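PDB 5M3I: RNase III inhibitor from Mycobacterium tuberculosis, which belongs to the macro domain family, a compact alpha/beta fold in which helices flank a mixed beta sheet. Local coordinates for residues 28-33 / 87-92. Sequence-based numbering, arbitrary orientation.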
ATOM      1  N   VAL A  28      -3.086   2.557   0.847  1.00 45.80           N
ATOM      2  CA  VAL A  28      -2.102   1.601   0.355  1.00 44.22           C
ATOM      3  C   VAL A  28      -2.668   0.172   0.215  1.00 45.92           C
ATOM      4  O   VAL A  28      -3.347  -0.354   1.097  1.00 47.99           O
ATOM      5  CB  VAL A  28      -0.885   1.561   1.248  1.00 43.67           C
ATOM      6  CG1 VAL A  28       0.132   0.551   0.719  1.00 44.08           C
ATOM      7  CG2 VAL A  28      -0.266   2.942   1.372  1.00 42.47           C
ATOM      8  N   ASN A  29      -2.424  -0.416  -0.941  1.00 47.28           N
ATOM      9  CA  ASN A  29      -2.789  -1.772  -1.266  1.00 49.26           C
ATOM     10  C   ASN A  29      -1.476  -2.590  -1.390  1.00 48.42           C
ATOM     11  O   ASN A  29      -0.432  -2.021  -1.674  1.00 50.64           O
ATOM     12  CB  ASN A  29      -3.551  -1.755  -2.588  1.00 49.69           C
ATOM     13  CG  ASN A  29      -4.083  -3.117  -3.005  1.00 49.51           C
ATOM     14  OD1 ASN A  29      -4.225  -4.028  -2.197  1.00 48.21           O
ATOM     15  ND2 ASN A  29      -4.342  -3.263  -4.296  1.00 50.97           N
ATOM     16  N   THR A  30      -1.526  -3.886  -1.092  1.00 48.94           N
ATOM     17  CA  THR A  30      -0.366  -4.775  -1.200  1.00 49.83           C
ATOM     18  C   THR A  30      -0.588  -5.644  -2.406  1.00 51.66           C
ATOM     19  O   THR A  30      -1.643  -6.295  -2.513  1.00 52.14           O
ATOM     20  CB  THR A  30      -0.187  -5.689   0.035  1.00 54.15           C
ATOM     21  OG1 THR A  30      -1.426  -6.295   0.406  1.00 54.72           O
ATOM     22  CG2 THR A  30       0.272  -4.853   1.207  1.00 56.47           C
ATOM     23  N   VAL A  31       0.388  -5.656  -3.307  1.00 50.79           N
ATOM     24  CA  VAL A  31       0.246  -6.360  -4.575  1.00 50.49           C
ATOM     25  C   VAL A  31       1.462  -7.198  -4.922  1.00 52.28           C
ATOM     26  O   VAL A  31       2.545  -7.040  -4.347  1.00 48.90           O
ATOM     27  CB  VAL A  31       0.008  -5.394  -5.763  1.00 51.58           C
ATOM     28  CG1 VAL A  31      -1.253  -4.607  -5.540  1.00 54.16           C
ATOM     29  CG2 VAL A  31       1.184  -4.457  -5.996  1.00 51.07           C
ATOM     30  N   ASN A  32       1.219  -8.117  -5.859  1.00 55.25           N
ATOM     31  CA  ASN A  32       2.238  -8.838  -6.558  1.00 56.74           C
ATOM     32  C   ASN A  32       2.507  -8.155  -7.913  1.00 56.89           C
ATOM     33  O   ASN A  32       1.754  -7.262  -8.305  1.00 57.16           O
ATOM     34  CB  ASN A  32       1.826 -10.311  -6.768  1.00 57.21           C
ATOM     35  CG  ASN A  32       0.554 -10.474  -7.561  1.00 58.46           C
ATOM     36  OD1 ASN A  32       0.485 -10.163  -8.765  1.00 56.80           O
ATOM     37  ND2 ASN A  32      -0.501 -10.967  -6.880  1.00 59.88           N
ATOM     38  N   CYS A  33       3.572  -8.600  -8.591  1.00 56.65           N
ATOM     39  CA  CYS A  33       4.013  -8.036  -9.866  1.00 60.18           C
ATOM     40  C   CYS A  33       3.479  -8.758 -11.125  1.00 61.99           C
ATOM     41  O   CYS A  33       3.897  -8.435 -12.221  1.00 61.93           O
ATOM     42  CB  CYS A  33       5.556  -7.977  -9.926  1.00 58.18           C
ATOM     43  SG  CYS A  33       6.339  -6.980  -8.614  1.00 58.29           S
ATOM     44  N   PHE A  87       1.517  -1.113  -3.378  1.00 44.31           N
ATOM     45  CA  PHE A  87       2.863  -1.385  -2.832  1.00 44.09           C
ATOM     46  C   PHE A  87       3.191  -2.843  -3.117  1.00 47.61           C
ATOM     47  O   PHE A  87       2.523  -3.738  -2.600  1.00 46.12           O
ATOM     48  CB  PHE A  87       2.769  -1.146  -1.328  1.00 46.01           C
ATOM     49  CG  PHE A  87       4.042  -1.168  -0.595  1.00 44.87           C
ATOM     50  CD1 PHE A  87       4.879  -2.268  -0.660  1.00 47.66           C
ATOM     51  CD2 PHE A  87       4.400  -0.100   0.181  1.00 44.12           C
ATOM     52  CE1 PHE A  87       6.054  -2.274   0.026  1.00 47.48           C
ATOM     53  CE2 PHE A  87       5.604  -0.077   0.827  1.00 46.18           C
ATOM     54  CZ  PHE A  87       6.413  -1.199   0.788  1.00 46.44           C
ATOM     55  N   PRO A  88       4.214  -3.113  -3.970  1.00 49.84           N
ATOM     56  CA  PRO A  88       4.537  -4.539  -4.230  1.00 48.09           C
ATOM     57  C   PRO A  88       5.210  -5.201  -3.060  1.00 45.62           C
ATOM     58  O   PRO A  88       6.246  -4.770  -2.641  1.00 46.26           O
ATOM     59  CB  PRO A  88       5.473  -4.469  -5.455  1.00 48.89           C
ATOM     60  CG  PRO A  88       5.071  -3.161  -6.133  1.00 48.07           C
ATOM     61  CD  PRO A  88       4.905  -2.241  -4.949  1.00 48.17           C
ATOM     62  N   THR A  89       4.581  -6.231  -2.523  1.00 46.82           N
ATOM     63  CA  THR A  89       5.114  -6.974  -1.408  1.00 47.93           C
ATOM     64  C   THR A  89       5.643  -8.334  -1.893  1.00 51.93           C
ATOM     65  O   THR A  89       6.255  -9.048  -1.114  1.00 51.95           O
ATOM     66  CB  THR A  89       4.034  -7.211  -0.341  1.00 48.52           C
ATOM     67  OG1 THR A  89       2.888  -7.836  -0.947  1.00 51.46           O
ATOM     68  CG2 THR A  89       3.619  -5.934   0.251  1.00 47.85           C
ATOM     69  N   LYS A  90       5.376  -8.678  -3.148  1.00 53.05           N
ATOM     70  CA  LYS A  90       5.777  -9.954  -3.738  1.00 57.79           C
ATOM     71  C   LYS A  90       6.032  -9.775  -5.219  1.00 58.95           C
ATOM     72  O   LYS A  90       5.426  -8.859  -5.878  1.00 56.75           O
ATOM     73  CB  LYS A  90       4.619 -10.964  -3.673  1.00 60.43           C
ATOM     74  CG  LYS A  90       4.237 -11.451  -2.322  1.00 65.39           C
ATOM     75  CD  LYS A  90       3.012 -12.351  -2.452  1.00 69.65           C
ATOM     76  CE  LYS A  90       2.672 -13.057  -1.148  1.00 74.36           C
ATOM     77  NZ  LYS A  90       2.409 -14.501  -1.405  1.00 80.05           N
ATOM     78  N   LYS A  91       6.827 -10.698  -5.752  1.00 58.98           N
ATOM     79  CA  LYS A  91       7.031 -10.830  -7.185  1.00 64.20           C
ATOM     80  C   LYS A  91       5.874 -11.644  -7.746  1.00 67.39           C
ATOM     81  O   LYS A  91       4.844 -11.049  -8.149  1.00 65.67           O
ATOM     82  CB  LYS A  91       8.409 -11.408  -7.471  1.00 71.05           C
ATOM     83  CG  LYS A  91       9.504 -10.385  -7.213  1.00 78.74           C
ATOM     84  CD  LYS A  91      10.933 -10.921  -7.386  1.00 84.47           C
ATOM     85  CE  LYS A  91      11.933  -9.782  -7.171  1.00 87.85           C
ATOM     86  NZ  LYS A  91      13.342 -10.238  -7.049  1.00 91.27           N
ATOM     87  N   HIS A  92       6.041 -12.964  -7.782  1.00 72.26           N
ATOM     88  CA  HIS A  92       4.936 -13.869  -8.100  0.50 75.81           C
ATOM     89  C   HIS A  92       4.168 -14.114  -6.825  1.00 76.70           C
ATOM     90  O   HIS A  92       4.741 -14.091  -5.718  1.00 78.16           O
ATOM     91  CB  HIS A  92       5.395 -15.189  -8.685  0.50 77.63           C
ATOM     92  CG  HIS A  92       4.346 -15.852  -9.526  0.50 80.17           C
ATOM     93  ND1 HIS A  92       3.329 -16.588  -8.971  0.50 81.69           N
ATOM     94  CD2 HIS A  92       4.114 -15.847 -10.861  0.50 80.80           C
ATOM     95  CE1 HIS A  92       2.523 -17.024  -9.919  0.50 81.82           C
ATOM     96  NE2 HIS A  92       2.979 -16.591 -11.080  0.50 81.09           N
TER
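Phe87 pairs with Thr30 in parallel register, its backbone bonded to the residues before and after Thr30: its N donates to Asn29 O (2.7 Å, nearly straight at 169°), and its O receives Val31 N. Val31 O then takes over as acceptor for the chain leaving the other strand. Thr89 N bonds to it at 2.9 Å, Lys90 N adds a weak bond, and Pro88, which has no N-H to give, supplies a CA-H...O contact (CA to Val31 O, 3.2 Å). Beyond the regular pairing the two chains stay joined, because Cys33 N bonds to Lys91 O at 2.8 Å, while Asn32 CA lies against Lys90 O.

Apolar contacts line both faces of the pair. On the face of Thr30 and Phe87, the methyl groups of Thr30 and Thr89 meet at 3.6 Å (CG2 to CG2), their side chains passing at a slant. With CG1 swung opposite the backbone N (chi1 180°), Val28 carries this methyl across to Phe87 CB at 3.7 Å; the phenyl ring itself leads away from the strand of Val28. On the face of Val31 and Pro88, Val31 CG2 lies over the neighbouring backbone, 3.7 Å from Phe87 O and close to Pro88 CA, and only then reaches the proline ring at CG (4.1 Å). Cys33 SG touches Pro88 CB from the loop.

Strands 26-31 and 83-88 are parallel neighbours inside the mixed sheet of the macro domain, with 120-123 beyond the first and antiparallel 71-74 beyond the second. Helix 40-48 packs on the face of Asn29, whose ND2 is bonded to Asn86 OD1, and its Ile41 also touches Thr30. Helix 99-115 packs on the Phe87 face, where Leu106 meets Phe87 and Ile102 meets Thr89.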